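Local coordinates for NIF3-related protein (Bacillus cereus, PDB 2GX8) that is of unknown function but binds a pair of zinc ions in a NIF3-family dimetal site and carries an additional domain thought to be regulatory, at residues C[183-188]-C[238-243]; C[161-166]-C[227-232]; C[43-48]-C[155-160]. All blocks are in the same frame, centred on the assembly; numbering follows the deposited sequence.

Contact 1: C[183-188]-C[238-243]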
loop_
_atom_site.group_PDB
_atom_site.type_symbol
_atom_site.label_atom_id
_atom_site.label_comp_id
_atom_site.label_asym_id
_atom_site.label_seq_id
_atom_site.Cartn_x
_atom_site.Cartn_y
_atom_site.Cartn_z
ATOM N N ALA C 183 43.120 8.256 16.987
ATOM C CA ALA C 183 41.665 8.094 17.030
ATOM C C ALA C 183 41.081 7.353 15.810
ATOM O O ALA C 183 39.860 7.186 15.714
ATOM C CB ALA C 183 40.982 9.461 17.198
ATOM N N GLY C 184 41.939 6.943 14.876
ATOM C CA GLY C 184 41.506 6.174 13.706
ATOM C C GLY C 184 41.262 6.905 12.395
ATOM O O GLY C 184 40.799 6.301 11.424
ATOM N N ALA C 185 41.562 8.200 12.350
ATOM C CA ALA C 185 41.393 8.966 11.132
ATOM C C ALA C 185 42.586 8.725 10.222
ATOM O O ALA C 185 43.715 8.622 10.695
ATOM C CB ALA C 185 41.271 10.418 11.456
ATOM N N GLY C 186 42.337 8.639 8.918
ATOM C CA GLY C 186 43.399 8.408 7.944
ATOM C C GLY C 186 43.883 6.963 7.879
ATOM O O GLY C 186 45.012 6.706 7.471
ATOM N N HIS C 187 43.026 6.026 8.290
ATOM C CA HIS C 187 43.341 4.594 8.257
ATOM C C HIS C 187 42.617 3.925 7.086
ATOM O O HIS C 187 41.485 3.456 7.215
ATOM C CB HIS C 187 43.005 3.920 9.595
ATOM C CG HIS C 187 43.436 2.482 9.685
ATOM N ND1 HIS C 187 42.548 1.428 9.605
ATOM C CD2 HIS C 187 44.661 1.926 9.845
ATOM C CE1 HIS C 187 43.207 0.287 9.713
ATOM N NE2 HIS C 187 44.491 0.562 9.863
ATOM N N ILE C 188 43.290 3.921 5.937
ATOM C CA ILE C 188 42.787 3.331 4.697
ATOM C C ILE C 188 43.818 2.331 4.145
ATOM O O ILE C 188 44.985 2.690 3.909
ATOM C CB ILE C 188 42.480 4.438 3.629
ATOM C CG1 ILE C 188 41.350 5.372 4.098
ATOM C CG2 ILE C 188 42.170 3.826 2.249
ATOM C CD1 ILE C 188 40.035 4.678 4.414
ATOM N N ARG C 238 32.290 11.199 15.432
ATOM C CA ARG C 238 32.156 11.690 16.797
ATOM C C ARG C 238 33.449 11.574 17.631
ATOM O O ARG C 238 33.925 12.566 18.198
ATOM C CB ARG C 238 30.960 11.010 17.468
ATOM C CG ARG C 238 30.600 11.593 18.804
ATOM C CD ARG C 238 29.302 11.000 19.281
ATOM N NE ARG C 238 29.152 11.127 20.724
ATOM C CZ ARG C 238 29.631 10.238 21.588
ATOM N NH1 ARG C 238 30.300 9.182 21.134
ATOM N NH2 ARG C 238 29.448 10.400 22.899
ATOM N N LYS C 239 34.016 10.368 17.669
ATOM C CA LYS C 239 35.259 10.086 18.383
ATOM C C LYS C 239 36.431 10.918 17.840
ATOM O O LYS C 239 37.176 11.511 18.612
ATOM C CB LYS C 239 35.569 8.577 18.345
ATOM C CG LYS C 239 36.976 8.224 18.773
ATOM C CD LYS C 239 37.216 6.734 18.922
ATOM C CE LYS C 239 38.620 6.516 19.469
ATOM N NZ LYS C 239 38.853 5.125 19.930
ATOM N N VAL C 240 36.574 10.978 16.518
ATOM C CA VAL C 240 37.663 11.730 15.889
ATOM C C VAL C 240 37.585 13.261 16.101
ATOM O O VAL C 240 38.609 13.915 16.343
ATOM C CB VAL C 240 37.814 11.361 14.384
ATOM C CG1 VAL C 240 38.728 12.336 13.671
ATOM C CG2 VAL C 240 38.315 9.905 14.218
ATOM N N ILE C 241 36.378 13.821 16.023
ATOM C CA ILE C 241 36.162 15.253 16.264
ATOM C C ILE C 241 36.475 15.590 17.735
ATOM O O ILE C 241 37.112 16.602 18.024
ATOM C CB ILE C 241 34.699 15.713 15.860
ATOM C CG1 ILE C 241 34.439 15.523 14.355
ATOM C CG2 ILE C 241 34.399 17.159 16.253
ATOM C CD1 ILE C 241 35.526 16.063 13.460
ATOM N N LYS C 242 36.048 14.729 18.657
ATOM C CA LYS C 242 36.285 14.960 20.075
ATOM C C LYS C 242 37.777 14.982 20.422
ATOM O O LYS C 242 38.229 15.851 21.173
ATOM C CB LYS C 242 35.534 13.929 20.931
ATOM C CG LYS C 242 35.782 14.073 22.435
ATOM C CD LYS C 242 34.976 13.103 23.260
ATOM C CE LYS C 242 33.521 13.495 23.323
ATOM N NZ LYS C 242 32.816 12.708 24.367
ATOM N N ALA C 243 38.531 14.031 19.870
ATOM C CA ALA C 243 39.978 13.933 20.091
ATOM C C ALA C 243 40.698 15.130 19.481
ATOM O O ALA C 243 41.645 15.686 20.057
ATOM C CB ALA C 243 40.511 12.650 19.489
#

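Contact 2: C[161-166]-C[227-232]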
loop_
_atom_site.group_PDB
_atom_site.type_symbol
_atom_site.label_atom_id
_atom_site.label_comp_id
_atom_site.label_asym_id
_atom_site.label_seq_id
_atom_site.Cartn_x
_atom_site.Cartn_y
_atom_site.Cartn_z
ATOM N N MET C 161 32.200 8.143 3.371
ATOM C CA MET C 161 33.476 8.735 3.800
ATOM C C MET C 161 33.385 10.248 3.873
ATOM O O MET C 161 32.639 10.883 3.116
ATOM C CB MET C 161 34.636 8.345 2.868
ATOM C CG MET C 161 34.968 6.837 2.738
ATOM S SD MET C 161 35.730 6.002 4.145
ATOM C CE MET C 161 34.278 5.431 4.941
ATOM N N LYS C 162 34.153 10.810 4.795
ATOM C CA LYS C 162 34.180 12.242 5.035
ATOM C C LYS C 162 35.594 12.739 5.069
ATOM O O LYS C 162 36.486 12.029 5.513
ATOM C CB LYS C 162 33.573 12.564 6.398
ATOM C CG LYS C 162 32.177 12.008 6.615
ATOM C CD LYS C 162 31.314 12.437 5.453
ATOM C CE LYS C 162 30.026 11.709 5.417
ATOM N NZ LYS C 162 29.158 12.277 6.439
ATOM N N LYS C 163 35.797 13.956 4.586
ATOM C CA LYS C 163 37.081 14.597 4.689
ATOM C C LYS C 163 36.975 15.618 5.838
ATOM O O LYS C 163 36.126 16.514 5.839
ATOM C CB LYS C 163 37.435 15.311 3.399
ATOM C CG LYS C 163 38.939 15.570 3.217
ATOM C CD LYS C 163 39.676 14.258 3.059
ATOM C CE LYS C 163 41.155 14.510 2.781
ATOM N NZ LYS C 163 42.037 13.327 2.861
ATOM N N VAL C 164 37.801 15.449 6.858
ATOM C CA VAL C 164 37.823 16.441 7.913
ATOM C C VAL C 164 38.980 17.374 7.618
ATOM O O VAL C 164 40.116 16.925 7.450
ATOM C CB VAL C 164 38.069 15.828 9.282
ATOM C CG1 VAL C 164 38.102 16.932 10.363
ATOM C CG2 VAL C 164 37.013 14.827 9.598
ATOM N N VAL C 165 38.693 18.671 7.552
ATOM C CA VAL C 165 39.734 19.672 7.358
ATOM C C VAL C 165 39.725 20.498 8.642
ATOM O O VAL C 165 38.684 21.010 9.031
ATOM C CB VAL C 165 39.426 20.559 6.146
ATOM C CG1 VAL C 165 40.461 21.685 6.010
ATOM C CG2 VAL C 165 39.370 19.711 4.880
ATOM N N VAL C 166 40.858 20.598 9.326
ATOM C CA VAL C 166 40.930 21.389 10.560
ATOM C C VAL C 166 42.062 22.442 10.418
ATOM O O VAL C 166 43.057 22.226 9.708
ATOM C CB VAL C 166 41.045 20.467 11.803
ATOM C CG1 VAL C 166 42.401 19.723 11.823
ATOM C CG2 VAL C 166 40.811 21.242 13.142
ATOM N N ARG C 227 46.482 23.944 7.506
ATOM C CA ARG C 227 45.243 23.353 7.055
ATOM C C ARG C 227 45.523 21.869 6.986
ATOM O O ARG C 227 46.229 21.396 6.083
ATOM C CB ARG C 227 44.884 23.872 5.659
ATOM C CG ARG C 227 43.435 23.746 5.308
ATOM C CD ARG C 227 43.098 23.951 3.805
ATOM N NE ARG C 227 42.891 22.677 3.115
ATOM C CZ ARG C 227 41.731 22.233 2.642
ATOM N NH1 ARG C 227 40.617 22.944 2.719
ATOM N NH2 ARG C 227 41.688 21.066 2.056
ATOM N N ILE C 228 44.989 21.137 7.956
ATOM C CA ILE C 228 45.181 19.703 8.036
ATOM C C ILE C 228 43.937 18.991 7.555
ATOM O O ILE C 228 42.841 19.251 8.033
ATOM C CB ILE C 228 45.461 19.235 9.498
ATOM C CG1 ILE C 228 46.643 20.013 10.115
ATOM C CG2 ILE C 228 45.701 17.700 9.555
ATOM C CD1 ILE C 228 46.859 19.756 11.611
ATOM N N GLU C 229 44.106 18.086 6.611
ATOM C CA GLU C 229 42.976 17.303 6.146
ATOM C C GLU C 229 43.250 15.823 6.319
ATOM O O GLU C 229 44.410 15.376 6.266
ATOM C CB GLU C 229 42.598 17.638 4.714
ATOM C CG GLU C 229 43.602 17.274 3.691
ATOM C CD GLU C 229 43.093 17.513 2.295
ATOM O OE1 GLU C 229 42.556 18.599 2.024
ATOM O OE2 GLU C 229 43.239 16.614 1.450
ATOM N N THR C 230 42.184 15.069 6.555
ATOM C CA THR C 230 42.295 13.635 6.755
ATOM C C THR C 230 40.933 13.018 6.462
ATOM O O THR C 230 39.887 13.668 6.642
ATOM C CB THR C 230 42.781 13.283 8.178
ATOM O OG1 THR C 230 43.321 11.959 8.190
ATOM C CG2 THR C 230 41.683 13.389 9.191
ATOM N N ILE C 231 40.952 11.786 5.975
ATOM C CA ILE C 231 39.741 11.079 5.617
ATOM C C ILE C 231 39.221 10.226 6.801
ATOM O O ILE C 231 39.994 9.721 7.615
ATOM C CB ILE C 231 39.991 10.241 4.299
ATOM C CG1 ILE C 231 38.685 9.689 3.690
ATOM C CG2 ILE C 231 41.045 9.146 4.518
ATOM C CD1 ILE C 231 38.871 9.007 2.332
ATOM N N ILE C 232 37.904 10.115 6.922
ATOM C CA ILE C 232 37.288 9.289 7.962
ATOM C C ILE C 232 36.032 8.579 7.493
ATOM O O ILE C 232 35.373 9.043 6.557
ATOM C CB ILE C 232 36.855 10.077 9.251
ATOM C CG1 ILE C 232 35.813 11.145 8.927
ATOM C CG2 ILE C 232 38.035 10.629 10.003
ATOM C CD1 ILE C 232 35.142 11.708 10.159
#

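Contact 3: C[43-48]-C[155-160]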
loop_
_atom_site.group_PDB
_atom_site.type_symbol
_atom_site.label_atom_id
_atom_site.label_comp_id
_atom_site.label_asym_id
_atom_site.label_seq_id
_atom_site.Cartn_x
_atom_site.Cartn_y
_atom_site.Cartn_z
ATOM N N PRO C 43 28.937 -3.797 14.745
ATOM C CA PRO C 43 28.049 -2.633 14.875
ATOM C C PRO C 43 26.644 -2.805 14.286
ATOM O O PRO C 43 26.475 -3.504 13.286
ATOM C CB PRO C 43 28.814 -1.514 14.157
ATOM C CG PRO C 43 29.816 -2.191 13.327
ATOM C CD PRO C 43 30.151 -3.478 13.972
ATOM N N LYS C 44 25.658 -2.154 14.913
ATOM C CA LYS C 44 24.238 -2.231 14.516
ATOM C C LYS C 44 23.882 -1.605 13.157
ATOM O O LYS C 44 22.844 -1.927 12.591
ATOM C CB LYS C 44 23.338 -1.650 15.618
ATOM C CG LYS C 44 23.206 -2.511 16.874
ATOM C CD LYS C 44 22.481 -1.735 17.976
ATOM C CE LYS C 44 22.166 -2.626 19.164
ATOM N NZ LYS C 44 21.773 -1.860 20.409
ATOM N N HIS C 45 24.726 -0.715 12.638
ATOM C CA HIS C 45 24.489 -0.127 11.316
ATOM C C HIS C 45 24.769 -1.128 10.177
ATOM O O HIS C 45 24.356 -0.916 9.035
ATOM C CB HIS C 45 25.278 1.172 11.126
ATOM C CG HIS C 45 26.754 1.039 11.353
ATOM N ND1 HIS C 45 27.621 0.574 10.385
ATOM C CD2 HIS C 45 27.525 1.359 12.420
ATOM C CE1 HIS C 45 28.857 0.591 10.853
ATOM N NE2 HIS C 45 28.826 1.068 12.086
ATOM N N LEU C 46 25.462 -2.219 10.506
ATOM C CA LEU C 46 25.759 -3.288 9.550
ATOM C C LEU C 46 24.534 -4.170 9.275
ATOM O O LEU C 46 24.425 -4.778 8.192
ATOM C CB LEU C 46 26.921 -4.162 10.040
ATOM C CG LEU C 46 28.274 -3.481 10.178
ATOM C CD1 LEU C 46 29.325 -4.498 10.489
ATOM C CD2 LEU C 46 28.605 -2.779 8.903
ATOM N N ALA C 47 23.639 -4.246 10.266
ATOM C CA ALA C 47 22.376 -4.990 10.170
ATOM C C ALA C 47 21.535 -4.514 8.976
ATOM O O ALA C 47 21.545 -3.333 8.615
ATOM C CB ALA C 47 21.576 -4.870 11.475
ATOM N N MET C 48 20.807 -5.436 8.363
ATOM C CA MET C 48 20.027 -5.107 7.179
ATOM C C MET C 48 18.634 -4.574 7.472
ATOM O O MET C 48 18.093 -4.761 8.568
ATOM C CB MET C 48 19.923 -6.320 6.270
ATOM C CG MET C 48 21.258 -6.858 5.832
ATOM S SD MET C 48 20.964 -8.166 4.665
ATOM C CE MET C 48 20.222 -7.243 3.297
ATOM N N PRO C 155 27.296 -7.270 -1.798
ATOM C CA PRO C 155 27.511 -6.015 -1.103
ATOM C C PRO C 155 26.183 -5.489 -0.544
ATOM O O PRO C 155 25.178 -5.376 -1.324
ATOM C CB PRO C 155 28.011 -5.094 -2.225
ATOM C CG PRO C 155 28.576 -6.032 -3.250
ATOM C CD PRO C 155 27.635 -7.165 -3.229
ATOM N N THR C 156 26.245 -5.086 0.793
ATOM C CA THR C 156 25.020 -4.565 1.399
ATOM C C THR C 156 25.324 -3.269 2.102
ATOM O O THR C 156 24.428 -2.468 2.372
ATOM C CB THR C 156 24.391 -5.531 2.443
ATOM O OG1 THR C 156 25.296 -5.739 3.538
ATOM C CG2 THR C 156 24.001 -6.868 1.813
ATOM N N TYR C 157 26.601 -3.053 2.390
ATOM C CA TYR C 157 27.002 -1.866 3.112
ATOM C C TYR C 157 28.384 -1.344 2.698
ATOM O O TYR C 157 29.324 -2.115 2.535
ATOM C CB TYR C 157 26.950 -2.154 4.625
ATOM C CG TYR C 157 27.294 -0.969 5.492
ATOM C CD1 TYR C 157 26.323 -0.023 5.829
ATOM C CD2 TYR C 157 28.596 -0.784 5.966
ATOM C CE1 TYR C 157 26.648 1.076 6.616
ATOM C CE2 TYR C 157 28.928 0.314 6.753
ATOM C CZ TYR C 157 27.951 1.231 7.076
ATOM O OH TYR C 157 28.286 2.320 7.849
ATOM N N ALA C 158 28.474 -0.029 2.518
ATOM C CA ALA C 158 29.729 0.688 2.235
ATOM C C ALA C 158 29.621 1.997 2.998
ATOM O O ALA C 158 28.755 2.830 2.708
ATOM C CB ALA C 158 29.905 0.950 0.762
ATOM N N GLU C 159 30.490 2.162 3.988
ATOM C CA GLU C 159 30.478 3.329 4.852
ATOM C C GLU C 159 30.659 4.611 4.029
ATOM O O GLU C 159 31.459 4.627 3.089
ATOM C CB GLU C 159 31.645 3.197 5.837
ATOM C CG GLU C 159 31.687 4.218 6.958
ATOM C CD GLU C 159 31.194 3.691 8.276
ATOM O OE1 GLU C 159 31.835 2.766 8.827
ATOM O OE2 GLU C 159 30.200 4.236 8.789
ATOM N N GLU C 160 29.888 5.659 4.332
ATOM C CA GLU C 160 30.083 6.966 3.677
ATOM C C GLU C 160 31.382 7.555 4.241
ATOM O O GLU C 160 31.646 7.446 5.449
ATOM C CB GLU C 160 28.926 7.935 3.967
ATOM C CG GLU C 160 27.572 7.541 3.384
ATOM C CD GLU C 160 26.433 8.478 3.825
ATOM O OE1 GLU C 160 26.709 9.626 4.240
ATOM O OE2 GLU C 160 25.251 8.063 3.763
#

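Contact 1: C[183-188]-C[238-243]
The flat group here is the Ala183–Gly184 peptide, which presents its carbonyl to helix 237-247; no ring takes part. Val240 CG2 lies over one face of this peptide, toward its oxygen end, 3.5 Å from Ala183 O. On the other side of the plane the extended Lys239 chain passes, with CE 4.0 Å from Ala183 O. No hydrogen bond crosses; most of the remaining contact is between methyl groups. Ala183 CB sits 4.0 Å from Val240 CG2 and 4.0 Å from Ala243 CB, and so spans neighbouring turns of the helix. Val240 serves both alanines. Its CG1 points opposite the backbone N (chi1 168°) and meets Ala185 CB at 3.9 Å, while CG2 turns to Ala183. Gly184 closes helix 170-182 with a Schellman motif; its positive phi (97°) turns the chain sharply between the two alanines. The short side chains let the loop run close to the helix, with Ala183 CA 5.5 Å from Val240 CA. Ala185 and Val240 both touch Ile232 of strand 221-233. Gly186 bonds through its backbone to Ile231 and Cys194, so the loop runs alongside helix 237-247, fastened to the same sheet.

Contact 2: C[161-166]-C[227-232]
Lys163, Glu229 and Arg227 form a salt-bridge network on one face of a buried sheet. Lys163 reaches obliquely over its neighbour strand, bent at chi2 (66°), and lays CE 3.2 Å from Glu229 OE2. Its NZ makes a long salt bridge to that oxygen, 3.8 Å, and a weak, long ion pair with Asp256 of the second subunit. Glu229 OE1 pairs with Arg227 NH2 of the same strand at 2.6 Å, a salt bridge whose hydrogen bond is weak because it is bent (124°). Neighbouring subunits add to the cluster: Arg227 of the second subunit salt-bridges Glu229, and Glu229 of the third takes Arg227. These pairings probably spread the charge over several partners. Val165 CG1 sits over one face of the Arg227 guanidinium, offset toward its rim, 3.5 Å above the plane, and Val165 CG2 lies beside Glu229 CB.

The strands run antiparallel. Six backbone bonds hold them, two each in the hydrogen-bonded pairs Lys162–Ile232, Val164–Thr230 and Val166–Ile228. The face bearing those residues is mostly apolar. Val164 CG2 meets Ile232 CD1 at 3.7 Å, and Val166 CG1 lies alongside Ile228 CB at 3.9 Å. The Lys162 amine leaves this face to salt-bridge Asp261 of the third subunit, and Thr230 OG1 bonds Cys194 O.

The strand order and the two helices fit a ferredoxin-like beta-alpha-beta-beta-alpha-beta domain. These are its two central strands, flanked by strands 255-260 and 194-206. Helix 237-247 covers the Val164 and Val166 face through Ile241 and Met244.

Contact 3: C[43-48]-C[155-160]
Aromatic and polar contacts join His45 to Tyr157. The two rings are oblique, with centroids 5.2 Å apart and planes at 37°. His45 ND1 lies 3.1 Å from Tyr157 OH and 3.4 Å from Tyr157 CZ, so the imidazole meets the hydroxyl end of the tyrosine. With CG placed between the backbone N and the carbonyl carbon (chi1 55°), the histidine ring swings across to the strand. Glu159 OE1 comes within 4.2 Å of His45 CE1. The other carboxylate oxygen, Glu159 OE2, accepts a bond from Ser235 N.

The strand carries a classic beta bulge here: Thr156 and Tyr157 both face Leu267 of strand 262-268. This puts both side chains toward the 43-48 loop, where a regular strand would alternate them.

Apolar contacts use both bulge residues. Leu46 CD2 packs 3.6 Å from Tyr157 CD2, the two side chains crossing at about a right angle. Met48 CE touches Thr156 CG2 at 4.1 Å.

Within the loop Leu46 N bonds Pro43 O; Met48 N is held by the Thr128 hydroxyl of helix 128-132. The Met48 side chain is about 9 Å from a zinc ion.

Contact 2 is the buried core of the three, contact 1 is partly buried and contact 3 lies at the surface. Contacts 1 and 2 touch directly, the loop of contact 1 lying against strand 221-233. They belong to one domain, with strand 221-233 leading directly into helix 237-247. Contacts 2 and 3 share strand 150-168, but their centres are about 22 Å apart. The strand's earlier part, paired with strand 262-268, meets the loop near the zinc site; further on it pairs with strand 221-233. Chemistry follows place: methyl packing in contact 1, backbone pairing and intersubunit charges in contact 2, and aromatic and apolar side-chain contacts in contact 3, which no other chain touches.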